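Local coordinates for Cap5O (Staphylococcus aureus, PDB 3OJO), which probably oxidises UDP-N-acetyl-mannosamine with NAD as the electron acceptor, a step in capsular polysaccharide biosynthesis, at residues 354-359 and 382-387. Numbering follows the deposited sequence.
Sequences AYDPHV and SDHSEF
His384 reaches across to Asp356 with the edge of its imidazole, and His384 NE2 donates to Asp356 OD1 over 2.8 Å, nearly straight at 158°. The carboxylate lies steeply to the ring, and the nitrogen meets OD1 on its syn side but well out of the carboxylate plane. Aspartate suits this place because its two oxygens can accept several N-H donors at once: OD1 also accepts from the backbone of Leu323, while Asp356 OD2 turns its anti lone pair to the amide of His358, 2.9 Å from His358 N, closing an Asx turn. With ND1 of His384 taking the backbone N-H of Asp328, the ring is held at both nitrogens, which fixes its rotation. These residues line the loops leaving strands 351-355 and 377-380, which flank strand 317-321 in the parallel sheet of the UDP-binding domain; the contact thus ties together two loops at the same end of that sheet. CD2 of His358 lies over one face of the His384 ring, toward the rim, 3.3 Å from His384 ND1; the planes are 36° apart, too oblique for a stack. His358 NE2 in turn donates to Glu386 OE1 at 3.0 Å, in the plane of its own ring and onto the syn lone pair. The glutamate chain, bent at chi2 (95°), brings its carboxylate to His358, and Glu386 OE2 lies 3.5 Å from Pro357 CG. Farther in, Tyr355 and Phe387 meet at their ring edges, Tyr355 CE1 lying 3.7 Å from Phe387 CE2, and both rings also touch Phe321.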
ATOM      1  N   ALA B 354     -22.027   8.681 -24.514  1.00 62.50           N
ATOM      2  CA  ALA B 354     -21.917   7.676 -23.469  1.00 60.44           C
ATOM      3  C   ALA B 354     -22.703   6.414 -23.749  1.00 62.52           C
ATOM      4  O   ALA B 354     -23.859   6.486 -24.155  1.00 61.82           O
ATOM      5  CB  ALA B 354     -22.354   8.258 -22.146  1.00 60.72           C
ATOM      6  N   TYR B 355     -22.088   5.259 -23.470  1.00 58.77           N
ATOM      7  CA  TYR B 355     -22.709   3.942 -23.566  1.00 58.02           C
ATOM      8  C   TYR B 355     -22.532   3.180 -22.245  1.00 60.80           C
ATOM      9  O   TYR B 355     -21.409   2.857 -21.863  1.00 58.25           O
ATOM     10  CB  TYR B 355     -22.173   3.109 -24.761  1.00 58.99           C
ATOM     11  CG  TYR B 355     -22.707   1.691 -24.752  1.00 61.51           C
ATOM     12  CD1 TYR B 355     -21.949   0.643 -24.233  1.00 63.06           C
ATOM     13  CD2 TYR B 355     -24.008   1.412 -25.166  1.00 62.89           C
ATOM     14  CE1 TYR B 355     -22.458  -0.653 -24.159  1.00 63.24           C
ATOM     15  CE2 TYR B 355     -24.533   0.121 -25.081  1.00 64.18           C
ATOM     16  CZ  TYR B 355     -23.745  -0.913 -24.597  1.00 70.50           C
ATOM     17  OH  TYR B 355     -24.255  -2.188 -24.513  1.00 70.01           O
ATOM     18  N   ASP B 356     -23.649   2.876 -21.567  1.00 58.96           N
ATOM     19  CA  ASP B 356     -23.651   2.067 -20.350  1.00 59.05           C
ATOM     20  C   ASP B 356     -24.952   1.248 -20.235  1.00 64.40           C
ATOM     21  O   ASP B 356     -26.024   1.832 -20.066  1.00 64.72           O
ATOM     22  CB  ASP B 356     -23.331   2.873 -19.073  1.00 60.30           C
ATOM     23  CG  ASP B 356     -22.869   2.013 -17.905  1.00 63.78           C
ATOM     24  OD1 ASP B 356     -21.922   2.417 -17.208  1.00 63.26           O
ATOM     25  OD2 ASP B 356     -23.488   0.965 -17.661  1.00 68.17           O
ATOM     26  N   PRO B 357     -24.871  -0.105 -20.327  1.00 61.45           N
ATOM     27  CA  PRO B 357     -26.096  -0.926 -20.228  1.00 61.52           C
ATOM     28  C   PRO B 357     -26.756  -0.927 -18.847  1.00 66.69           C
ATOM     29  O   PRO B 357     -27.945  -1.231 -18.739  1.00 66.85           O
ATOM     30  CB  PRO B 357     -25.612  -2.326 -20.608  1.00 63.33           C
ATOM     31  CG  PRO B 357     -24.167  -2.338 -20.272  1.00 67.65           C
ATOM     32  CD  PRO B 357     -23.668  -0.946 -20.522  1.00 62.82           C
ATOM     33  N   HIS B 358     -25.982  -0.599 -17.798  1.00 62.92           N
ATOM     34  CA  HIS B 358     -26.431  -0.564 -16.410  1.00 62.07           C
ATOM     35  C   HIS B 358     -27.024   0.787 -16.009  1.00 67.09           C
ATOM     36  O   HIS B 358     -27.806   0.837 -15.059  1.00 66.78           O
ATOM     37  CB  HIS B 358     -25.273  -0.950 -15.474  1.00 62.46           C
ATOM     38  CG  HIS B 358     -24.716  -2.308 -15.761  1.00 65.35           C
ATOM     39  ND1 HIS B 358     -25.279  -3.442 -15.218  1.00 66.91           N
ATOM     40  CD2 HIS B 358     -23.685  -2.668 -16.558  1.00 66.97           C
ATOM     41  CE1 HIS B 358     -24.567  -4.455 -15.683  1.00 66.40           C
ATOM     42  NE2 HIS B 358     -23.590  -4.037 -16.487  1.00 66.76           N
ATOM     43  N   VAL B 359     -26.664   1.882 -16.731  1.00 64.41           N
ATOM     44  CA  VAL B 359     -27.136   3.254 -16.448  1.00 64.22           C
ATOM     45  C   VAL B 359     -28.376   3.626 -17.296  1.00 69.73           C
ATOM     46  O   VAL B 359     -28.312   3.649 -18.533  1.00 68.92           O
ATOM     47  CB  VAL B 359     -25.999   4.317 -16.536  1.00 67.24           C
ATOM     48  CG1 VAL B 359     -26.522   5.706 -16.212  1.00 66.97           C
ATOM     49  CG2 VAL B 359     -24.838   3.974 -15.614  1.00 66.76           C
ATOM     50  N   SER B 382     -15.299   1.820 -17.329  1.00 43.74           N
ATOM     51  CA  SER B 382     -15.885   0.888 -16.345  1.00 44.55           C
ATOM     52  C   SER B 382     -15.575  -0.557 -16.700  1.00 49.20           C
ATOM     53  O   SER B 382     -15.499  -0.883 -17.877  1.00 49.81           O
ATOM     54  CB  SER B 382     -17.391   1.091 -16.216  1.00 47.30           C
ATOM     55  OG  SER B 382     -17.668   2.423 -15.812  1.00 54.30           O
ATOM     56  N   ASP B 383     -15.380  -1.415 -15.694  1.00 46.55           N
ATOM     57  CA  ASP B 383     -15.072  -2.831 -15.913  1.00 47.13           C
ATOM     58  C   ASP B 383     -16.335  -3.746 -15.878  1.00 53.27           C
ATOM     59  O   ASP B 383     -16.373  -4.770 -15.183  1.00 53.04           O
ATOM     60  CB  ASP B 383     -13.921  -3.321 -14.991  1.00 48.86           C
ATOM     61  CG  ASP B 383     -14.165  -3.230 -13.491  1.00 59.02           C
ATOM     62  OD1 ASP B 383     -15.211  -2.666 -13.084  1.00 60.50           O
ATOM     63  OD2 ASP B 383     -13.302  -3.692 -12.726  1.00 66.48           O
ATOM     64  N   HIS B 384     -17.358  -3.367 -16.668  1.00 50.32           N
ATOM     65  CA  HIS B 384     -18.590  -4.127 -16.818  1.00 50.71           C
ATOM     66  C   HIS B 384     -18.292  -5.465 -17.487  1.00 57.99           C
ATOM     67  O   HIS B 384     -17.498  -5.508 -18.428  1.00 57.79           O
ATOM     68  CB  HIS B 384     -19.602  -3.344 -17.659  1.00 50.86           C
ATOM     69  CG  HIS B 384     -20.098  -2.096 -17.010  1.00 53.47           C
ATOM     70  ND1 HIS B 384     -20.519  -2.086 -15.695  1.00 54.85           N
ATOM     71  CD2 HIS B 384     -20.280  -0.868 -17.538  1.00 55.47           C
ATOM     72  CE1 HIS B 384     -20.911  -0.851 -15.449  1.00 54.85           C
ATOM     73  NE2 HIS B 384     -20.790  -0.081 -16.529  1.00 55.57           N
ATOM     74  N   SER B 385     -18.917  -6.553 -16.989  1.00 57.31           N
ATOM     75  CA  SER B 385     -18.767  -7.932 -17.491  1.00 57.72           C
ATOM     76  C   SER B 385     -18.956  -8.033 -19.002  1.00 61.99           C
ATOM     77  O   SER B 385     -18.217  -8.764 -19.665  1.00 61.53           O
ATOM     78  CB  SER B 385     -19.743  -8.858 -16.779  1.00 62.35           C
ATOM     79  OG  SER B 385     -19.302  -9.114 -15.456  1.00 74.36           O
ATOM     80  N   GLU B 386     -19.915  -7.251 -19.540  1.00 58.88           N
ATOM     81  CA  GLU B 386     -20.262  -7.170 -20.961  1.00 58.26           C
ATOM     82  C   GLU B 386     -19.083  -6.759 -21.824  1.00 61.67           C
ATOM     83  O   GLU B 386     -18.991  -7.189 -22.973  1.00 61.69           O
ATOM     84  CB  GLU B 386     -21.428  -6.190 -21.178  1.00 59.68           C
ATOM     85  CG  GLU B 386     -22.718  -6.593 -20.473  1.00 72.00           C
ATOM     86  CD  GLU B 386     -22.970  -5.972 -19.112  1.00 91.11           C
ATOM     87  OE1 GLU B 386     -22.044  -5.971 -18.266  1.00 71.70           O
ATOM     88  OE2 GLU B 386     -24.116  -5.523 -18.878  1.00 87.99           O
ATOM     89  N   PHE B 387     -18.178  -5.940 -21.267  1.00 58.15           N
ATOM     90  CA  PHE B 387     -17.004  -5.408 -21.961  1.00 57.60           C
ATOM     91  C   PHE B 387     -15.843  -6.401 -22.098  1.00 62.16           C
ATOM     92  O   PHE B 387     -14.909  -6.139 -22.854  1.00 62.10           O
ATOM     93  CB  PHE B 387     -16.548  -4.089 -21.312  1.00 58.92           C
ATOM     94  CG  PHE B 387     -17.532  -2.931 -21.298  1.00 60.21           C
ATOM     95  CD1 PHE B 387     -17.337  -1.844 -20.449  1.00 63.06           C
ATOM     96  CD2 PHE B 387     -18.614  -2.896 -22.176  1.00 61.69           C
ATOM     97  CE1 PHE B 387     -18.219  -0.753 -20.463  1.00 63.86           C
ATOM     98  CE2 PHE B 387     -19.496  -1.808 -22.183  1.00 64.59           C
ATOM     99  CZ  PHE B 387     -19.293  -0.744 -21.327  1.00 62.69           C
TER